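Local coordinates for protein adenylate isopentenyltransferase (Humulus lupulus, PDB 3A8T) that transfers an isopentenyl group from dimethylallyl diphosphate to ATP, ADP and AMP, a step in cytokinin biosynthesis, at residues D174-L178 against I332-F336; V186-Y190 against F305-M309; L191-D196 against I271-T275. All blocks are in the same frame, centred on the assembly; numbering follows the deposited sequence.

Interaction 1. Residues D174-L178 against I332-F336; sequences DCCFL and IVSRF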
loop_
_atom_site.group_PDB
_atom_site.type_symbol
_atom_site.label_atom_id
_atom_site.label_comp_id
_atom_site.label_asym_id
_atom_site.label_seq_id
_atom_site.Cartn_x
_atom_site.Cartn_y
_atom_site.Cartn_z
ATOM N N ASP A 174 -2.372 22.067 6.297
ATOM C CA ASP A 174 -1.328 22.262 7.267
ATOM C C ASP A 174 -0.903 20.812 7.545
ATOM O O ASP A 174 -1.505 20.115 8.370
ATOM C CB ASP A 174 -1.946 22.880 8.512
ATOM C CG ASP A 174 -0.957 23.054 9.620
ATOM O OD1 ASP A 174 0.261 23.118 9.317
ATOM O OD2 ASP A 174 -1.408 23.156 10.785
ATOM N N CYS A 175 0.130 20.365 6.848
ATOM C CA CYS A 175 0.592 18.988 6.960
ATOM C C CYS A 175 1.714 18.632 7.927
ATOM O O CYS A 175 2.613 19.421 8.177
ATOM C CB CYS A 175 1.047 18.498 5.585
ATOM S SG CYS A 175 -0.116 18.618 4.298
ATOM N N CYS A 176 1.649 17.411 8.448
ATOM C CA CYS A 176 2.703 16.851 9.283
ATOM C C CYS A 176 2.960 15.567 8.485
ATOM O O CYS A 176 2.039 14.825 8.185
ATOM C CB CYS A 176 2.221 16.524 10.697
ATOM S SG CYS A 176 3.461 15.650 11.703
ATOM N N PHE A 177 4.213 15.333 8.120
ATOM C CA PHE A 177 4.580 14.192 7.318
ATOM C C PHE A 177 5.400 13.216 8.105
ATOM O O PHE A 177 6.494 13.547 8.503
ATOM C CB PHE A 177 5.462 14.625 6.147
ATOM C CG PHE A 177 4.820 15.568 5.190
ATOM C CD1 PHE A 177 3.921 15.111 4.236
ATOM C CD2 PHE A 177 5.140 16.926 5.211
ATOM C CE1 PHE A 177 3.341 15.987 3.310
ATOM C CE2 PHE A 177 4.567 17.819 4.293
ATOM C CZ PHE A 177 3.665 17.345 3.344
ATOM N N LEU A 178 4.895 12.020 8.351
ATOM C CA LEU A 178 5.710 11.024 9.027
ATOM C C LEU A 178 6.140 10.101 7.886
ATOM O O LEU A 178 5.295 9.631 7.116
ATOM C CB LEU A 178 4.922 10.220 10.040
ATOM C CG LEU A 178 4.318 11.014 11.194
ATOM C CD1 LEU A 178 3.581 10.109 12.168
ATOM C CD2 LEU A 178 5.437 11.753 11.881
ATOM N N ILE A 332 5.759 13.742 17.915
ATOM C CA ILE A 332 5.655 14.658 16.795
ATOM C C ILE A 332 4.184 15.071 16.592
ATOM O O ILE A 332 3.896 16.232 16.480
ATOM C CB ILE A 332 6.195 13.995 15.489
ATOM C CG1 ILE A 332 7.695 13.736 15.603
ATOM C CG2 ILE A 332 5.890 14.860 14.251
ATOM C CD1 ILE A 332 8.254 12.803 14.464
ATOM N N VAL A 333 3.254 14.116 16.572
ATOM C CA VAL A 333 1.849 14.444 16.302
ATOM C C VAL A 333 1.301 15.321 17.392
ATOM O O VAL A 333 0.629 16.303 17.156
ATOM C CB VAL A 333 1.020 13.180 16.181
ATOM C CG1 VAL A 333 -0.442 13.508 16.237
ATOM C CG2 VAL A 333 1.382 12.478 14.934
ATOM N N SER A 334 1.619 14.935 18.601
ATOM C CA SER A 334 1.263 15.678 19.779
ATOM C C SER A 334 1.673 17.152 19.628
ATOM O O SER A 334 0.894 18.055 19.907
ATOM C CB SER A 334 1.989 15.054 20.949
ATOM O OG SER A 334 1.263 15.256 22.117
ATOM N N ARG A 335 2.887 17.419 19.169
ATOM C CA ARG A 335 3.259 18.815 19.038
ATOM C C ARG A 335 2.579 19.538 17.873
ATOM O O ARG A 335 2.391 20.757 17.905
ATOM C CB ARG A 335 4.763 18.914 18.931
ATOM C CG ARG A 335 5.434 18.400 20.184
ATOM C CD ARG A 335 6.903 18.212 19.914
ATOM N NE ARG A 335 7.619 17.634 21.031
ATOM C CZ ARG A 335 8.775 17.002 20.881
ATOM N NH1 ARG A 335 9.276 16.891 19.647
ATOM N NH2 ARG A 335 9.434 16.501 21.947
ATOM N N PHE A 336 2.222 18.766 16.858
ATOM C CA PHE A 336 1.565 19.235 15.651
ATOM C C PHE A 336 0.108 19.577 16.003
ATOM O O PHE A 336 -0.491 20.492 15.421
ATOM C CB PHE A 336 1.591 18.106 14.614
ATOM C CG PHE A 336 0.698 18.331 13.426
ATOM C CD1 PHE A 336 0.921 19.399 12.556
ATOM C CD2 PHE A 336 -0.317 17.415 13.115
ATOM C CE1 PHE A 336 0.167 19.565 11.389
ATOM C CE2 PHE A 336 -1.098 17.566 11.928
ATOM C CZ PHE A 336 -0.844 18.646 11.072
#
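The ring of F336 lies against C176, whose CB sits over its centre: a CH-pi contact with CB 3.4 Å from the F336 ring centroid and only 3° off the ring normal. The thiol sulfur stays over the same face, SG 4.6 Å from the F336 centroid, a sulfur-aromatic contact. A chi1 of 173°, placing SG opposite the backbone N, sends the sulfur of C176 on to I332, where SG meets CG2 at 3.6 Å.

Apolar packing continues at L178: its side chain and that of I332 run past each other in opposite directions, CD2 3.9 Å from I332 CG2. The other leucine methyl, CD1, faces V333 CG2 more loosely.

Polar atoms touch the ring at its rim. The carbonyl oxygen of D174 lies in the ring plane, 3.1 Å from F336 CZ, while the D174 carboxylate stands near CE1 and pairs through OD2 with K41. That lysine also makes a cation-pi contact with F336 and a hydrogen bond to its carbonyl, tying strand 41-46 to both segments.

Strand 174-178 and helix 332-336 run antiparallel, 173° between their directions: the C-terminal helix lies along one face of the parallel sheet, the alpha/beta layering of a P-loop NTPase-like fold.

Interaction 2. Residues V186-Y190 against F305-M309; sequences VLTDY and FRAAM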
loop_
_atom_site.group_PDB
_atom_site.type_symbol
_atom_site.label_atom_id
_atom_site.label_comp_id
_atom_site.label_asym_id
_atom_site.label_seq_id
_atom_site.Cartn_x
_atom_site.Cartn_y
_atom_site.Cartn_z
ATOM N N VAL A 186 16.643 -4.774 4.186
ATOM C CA VAL A 186 15.669 -5.331 5.109
ATOM C C VAL A 186 14.264 -5.294 4.494
ATOM O O VAL A 186 13.512 -6.258 4.592
ATOM C CB VAL A 186 15.706 -4.560 6.438
ATOM C CG1 VAL A 186 14.594 -5.062 7.398
ATOM C CG2 VAL A 186 17.080 -4.756 7.059
ATOM N N LEU A 187 13.948 -4.192 3.818
ATOM C CA LEU A 187 12.654 -3.996 3.205
ATOM C C LEU A 187 12.449 -5.054 2.149
ATOM O O LEU A 187 11.453 -5.751 2.133
ATOM C CB LEU A 187 12.567 -2.602 2.625
ATOM C CG LEU A 187 11.196 -2.231 2.042
ATOM C CD1 LEU A 187 10.112 -2.428 3.087
ATOM C CD2 LEU A 187 11.249 -0.801 1.488
ATOM N N THR A 188 13.425 -5.164 1.275
ATOM C CA THR A 188 13.474 -6.151 0.211
ATOM C C THR A 188 13.152 -7.547 0.767
ATOM O O THR A 188 12.233 -8.228 0.310
ATOM C CB THR A 188 14.901 -6.091 -0.387
ATOM O OG1 THR A 188 14.931 -5.080 -1.394
ATOM C CG2 THR A 188 15.328 -7.395 -0.953
ATOM N N ASP A 189 13.925 -7.976 1.748
ATOM C CA ASP A 189 13.710 -9.248 2.389
ATOM C C ASP A 189 12.334 -9.362 3.051
ATOM O O ASP A 189 11.690 -10.416 3.005
ATOM C CB ASP A 189 14.804 -9.489 3.435
ATOM C CG ASP A 189 16.158 -9.785 2.790
ATOM O OD1 ASP A 189 17.169 -9.940 3.522
ATOM O OD2 ASP A 189 16.209 -9.875 1.529
ATOM N N TYR A 190 11.869 -8.285 3.677
ATOM C CA TYR A 190 10.555 -8.387 4.314
ATOM C C TYR A 190 9.491 -8.540 3.262
ATOM O O TYR A 190 8.610 -9.335 3.415
ATOM C CB TYR A 190 10.259 -7.201 5.194
ATOM C CG TYR A 190 8.885 -7.224 5.725
ATOM C CD1 TYR A 190 8.527 -8.051 6.797
ATOM C CD2 TYR A 190 7.900 -6.426 5.140
ATOM C CE1 TYR A 190 7.201 -8.086 7.264
ATOM C CE2 TYR A 190 6.600 -6.438 5.613
ATOM C CZ TYR A 190 6.251 -7.264 6.657
ATOM O OH TYR A 190 4.918 -7.278 7.033
ATOM N N PHE A 305 11.598 -4.308 11.528
ATOM C CA PHE A 305 11.396 -5.220 10.426
ATOM C C PHE A 305 12.320 -6.424 10.478
ATOM O O PHE A 305 11.876 -7.567 10.229
ATOM C CB PHE A 305 11.530 -4.442 9.105
ATOM C CG PHE A 305 10.318 -3.611 8.800
ATOM C CD1 PHE A 305 9.387 -4.029 7.877
ATOM C CD2 PHE A 305 10.029 -2.484 9.555
ATOM C CE1 PHE A 305 8.176 -3.342 7.716
ATOM C CE2 PHE A 305 8.818 -1.799 9.397
ATOM C CZ PHE A 305 7.896 -2.234 8.478
ATOM N N ARG A 306 13.587 -6.172 10.822
ATOM C CA ARG A 306 14.596 -7.232 10.965
ATOM C C ARG A 306 13.995 -8.219 11.963
ATOM O O ARG A 306 13.850 -9.404 11.674
ATOM C CB ARG A 306 15.885 -6.653 11.551
ATOM C CG ARG A 306 17.188 -7.055 10.900
ATOM C CD ARG A 306 18.415 -6.317 11.550
ATOM N NE ARG A 306 18.933 -5.185 10.770
ATOM C CZ ARG A 306 19.438 -5.338 9.556
ATOM N NH1 ARG A 306 19.489 -6.555 9.031
ATOM N NH2 ARG A 306 19.862 -4.298 8.848
ATOM N N ALA A 307 13.628 -7.722 13.136
ATOM C CA ALA A 307 13.011 -8.570 14.160
ATOM C C ALA A 307 11.692 -9.205 13.668
ATOM O O ALA A 307 11.362 -10.330 13.996
ATOM C CB ALA A 307 12.763 -7.760 15.394
ATOM N N ALA A 308 10.951 -8.475 12.859
ATOM C CA ALA A 308 9.691 -8.961 12.311
ATOM C C ALA A 308 9.874 -10.161 11.379
ATOM O O ALA A 308 8.927 -10.883 11.113
ATOM C CB ALA A 308 9.013 -7.827 11.553
ATOM N N MET A 309 11.089 -10.351 10.874
ATOM C CA MET A 309 11.399 -11.423 9.938
ATOM C C MET A 309 11.325 -12.780 10.571
ATOM O O MET A 309 11.003 -13.777 9.916
ATOM C CB MET A 309 12.794 -11.235 9.364
ATOM C CG MET A 309 12.908 -10.120 8.359
ATOM S SD MET A 309 11.904 -10.440 6.904
ATOM C CE MET A 309 13.039 -11.443 5.889
#
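Y190 and F305 meet as a T-shaped pair, the edge of F305 turned toward the face of Y190, with planes at 86° and centroids 5.2 Å apart. The touching edge is the CD1-CE1 side of F305, set over the CG-CD2-CE2 side of the tyrosine ring: CD1 lies 3.9 Å from Y190 CG, and CE1 faces CD2 and CE2. Y190 CG is anti to the backbone N (chi1 174°), which swings the ring toward helix 302-309.

M309 takes the edge of the same tyrosine. Bent at chi2 and chi3, its chain folds back so that SD lies near the ring plane, 5.4 Å from the Y190 centroid, a Met-aromatic contact, and packs on Y190 CA at 3.6 Å. CE lies 3.6 Å from CB of D189, whose carboxylate pairs with K185 of its own helix. Cutting Y190 back to an alanine is likely to open a gap beside the F305 edge and take the aromatic neighbour from the M309 sulfur.

One turn earlier, V186 CG1 packs on F305 CB at 3.6 Å, while CG2 sits over one face of the R306 guanidinium, 3.3 Å from NH2. Segments 186-190 and 305-309 run in roughly the same direction, crossing at 31°.

F305 also touches W321 and the P-loop. No hydrogen bond or salt bridge joins the segments, so the fit rests on shape and on aromatic, sulfur and aliphatic packing, with V186 against the guanidinium at one end.

Interaction 3. Residues L191-D196 against I271-T275; sequences LAKRVD and IKENT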
loop_
_atom_site.group_PDB
_atom_site.type_symbol
_atom_site.label_atom_id
_atom_site.label_comp_id
_atom_site.label_asym_id
_atom_site.label_seq_id
_atom_site.Cartn_x
_atom_site.Cartn_y
_atom_site.Cartn_z
ATOM N N LEU A 191 9.630 -7.790 2.184
ATOM C CA LEU A 191 8.716 -7.817 1.048
ATOM C C LEU A 191 8.613 -9.180 0.346
ATOM O O LEU A 191 7.568 -9.526 -0.143
ATOM C CB LEU A 191 9.137 -6.775 0.048
ATOM C CG LEU A 191 8.483 -5.389 -0.028
ATOM C CD1 LEU A 191 7.463 -5.100 1.065
ATOM C CD2 LEU A 191 9.593 -4.391 -0.106
ATOM N N ALA A 192 9.701 -9.942 0.320
ATOM C CA ALA A 192 9.708 -11.274 -0.258
ATOM C C ALA A 192 8.979 -12.140 0.739
ATOM O O ALA A 192 8.175 -12.980 0.358
ATOM C CB ALA A 192 11.162 -11.810 -0.441
ATOM N N LYS A 193 9.281 -11.985 2.017
ATOM C CA LYS A 193 8.581 -12.800 2.974
ATOM C C LYS A 193 7.062 -12.526 2.894
ATOM O O LYS A 193 6.244 -13.451 2.884
ATOM C CB LYS A 193 9.109 -12.502 4.356
ATOM C CG LYS A 193 8.244 -13.010 5.482
ATOM C CD LYS A 193 8.626 -12.315 6.768
ATOM C CE LYS A 193 7.963 -12.991 7.979
ATOM N NZ LYS A 193 6.444 -13.100 7.806
ATOM N N ARG A 194 6.682 -11.258 2.810
ATOM C CA ARG A 194 5.287 -10.914 2.749
ATOM C C ARG A 194 4.616 -11.555 1.489
ATOM O O ARG A 194 3.451 -11.911 1.514
ATOM C CB ARG A 194 5.165 -9.398 2.758
ATOM C CG ARG A 194 3.771 -8.935 2.813
ATOM C CD ARG A 194 3.635 -7.437 2.938
ATOM N NE ARG A 194 3.854 -6.767 1.658
ATOM C CZ ARG A 194 3.498 -5.512 1.372
ATOM N NH1 ARG A 194 2.898 -4.740 2.286
ATOM N NH2 ARG A 194 3.706 -5.060 0.142
ATOM N N VAL A 195 5.351 -11.715 0.400
ATOM C CA VAL A 195 4.725 -12.325 -0.731
ATOM C C VAL A 195 4.377 -13.756 -0.302
ATOM O O VAL A 195 3.268 -14.231 -0.560
ATOM C CB VAL A 195 5.632 -12.307 -2.001
ATOM C CG1 VAL A 195 5.061 -13.297 -3.070
ATOM C CG2 VAL A 195 5.685 -10.884 -2.609
ATOM N N ASP A 196 5.306 -14.428 0.385
ATOM C CA ASP A 196 5.062 -15.790 0.876
ATOM C C ASP A 196 3.832 -15.828 1.817
ATOM O O ASP A 196 3.005 -16.708 1.712
ATOM C CB ASP A 196 6.313 -16.319 1.598
ATOM C CG ASP A 196 7.395 -16.867 0.626
ATOM O OD1 ASP A 196 7.398 -16.525 -0.573
ATOM O OD2 ASP A 196 8.262 -17.644 1.063
ATOM N N ILE A 271 6.889 -11.651 -8.975
ATOM C CA ILE A 271 6.088 -10.866 -8.048
ATOM C C ILE A 271 6.967 -10.247 -6.966
ATOM O O ILE A 271 6.790 -9.079 -6.599
ATOM C CB ILE A 271 5.005 -11.745 -7.379
ATOM C CG1 ILE A 271 3.841 -11.973 -8.324
ATOM C CG2 ILE A 271 4.517 -11.100 -6.113
ATOM C CD1 ILE A 271 2.768 -12.798 -7.707
ATOM N N LYS A 272 7.914 -11.027 -6.449
ATOM C CA LYS A 272 8.803 -10.549 -5.391
ATOM C C LYS A 272 9.644 -9.425 -5.937
ATOM O O LYS A 272 9.783 -8.387 -5.310
ATOM C CB LYS A 272 9.678 -11.692 -4.896
ATOM C CG LYS A 272 8.871 -12.705 -4.071
ATOM C CD LYS A 272 9.706 -13.835 -3.553
ATOM C CE LYS A 272 8.914 -14.591 -2.524
ATOM N NZ LYS A 272 9.608 -15.780 -1.969
ATOM N N GLU A 273 10.190 -9.662 -7.126
ATOM C CA GLU A 273 10.993 -8.694 -7.876
ATOM C C GLU A 273 10.302 -7.397 -8.221
ATOM O O GLU A 273 10.890 -6.347 -8.080
ATOM C CB GLU A 273 11.448 -9.309 -9.190
ATOM C CG GLU A 273 12.885 -9.739 -9.207
ATOM C CD GLU A 273 13.213 -10.420 -10.512
ATOM O OE1 GLU A 273 13.374 -11.683 -10.501
ATOM O OE2 GLU A 273 13.274 -9.679 -11.547
ATOM N N ASN A 274 9.089 -7.473 -8.756
ATOM C CA ASN A 274 8.356 -6.258 -9.099
ATOM C C ASN A 274 8.074 -5.409 -7.870
ATOM O O ASN A 274 8.054 -4.207 -7.927
ATOM C CB ASN A 274 7.062 -6.624 -9.829
ATOM C CG ASN A 274 7.360 -7.168 -11.242
ATOM O OD1 ASN A 274 8.447 -6.923 -11.749
ATOM N ND2 ASN A 274 6.443 -7.903 -11.848
ATOM N N THR A 275 7.923 -6.082 -6.741
ATOM C CA THR A 275 7.593 -5.472 -5.460
ATOM C C THR A 275 8.793 -4.728 -4.940
ATOM O O THR A 275 8.705 -3.603 -4.462
ATOM C CB THR A 275 7.182 -6.569 -4.495
ATOM O OG1 THR A 275 5.922 -7.122 -4.915
ATOM C CG2 THR A 275 7.112 -6.035 -3.084
#
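K272 leaves its helix with CG anti to the carbonyl carbon (chi1 -72°) and stays extended beyond it, a reach that carries NZ across to D196; V195, with CG1 anti to its own N, spreads both methyls toward I271. This is helix-helix packing in the alpha/beta fold of a P-loop NTPase-like enzyme, helix 184-201 against the long helix 257-289. Segments 191-196 and 271-275 run in broadly opposite directions, 138° between them, with axes 9.2 Å apart.

The aliphatic part of the lysine does much of the packing. Its CG lies 3.9 Å from V195 CB, and CD passes A192 CB at 4.0 Å, close to where the backbones approach most nearly. V195 CG2 meets I271 CG2 at 3.7 Å, and L191 CG presses on the methyl of T275, 3.4 Å from CG2. I271 and T275 continue the packing to F237 and I232 respectively, the latter an ATP-binding residue, while R194 bonds through NH2 to T49 of the P-loop. The pair therefore borders the nucleotide site, though the T275 side chain is about 7 Å from the bound ATP.

T275 turns its hydroxyl back on its own helix: OG1 donates to I271 O, which also accepts T275 N from the opposite face of its carbonyl plane. A salt bridge closes the pair, K272 NZ meeting D196 OD1 at 2.7 Å from above the carboxylate plane, 35° out of it.

Overall arrangement
Interactions 2 and 3 are neighbours, their centres about 11 Å apart, on consecutive parts of helix 184-201; they touch where K193 CE packs against the carbonyl oxygens of A308 and M309. Interaction 1 stands apart, about 27 and 31 Å from them between centres, and across the chain's centre from interaction 3. Yet the chain joins them: strand 174-181 leads directly into helix 184-201, and helix 302-309 into helix 315-338. The second partners return in reverse order, 271-275 first, then 305-309 and finally 332-336. The later helices thus pack back onto one strand-helix unit, from the C-terminal helix on the sheet to the helices around the P-loop and ATP.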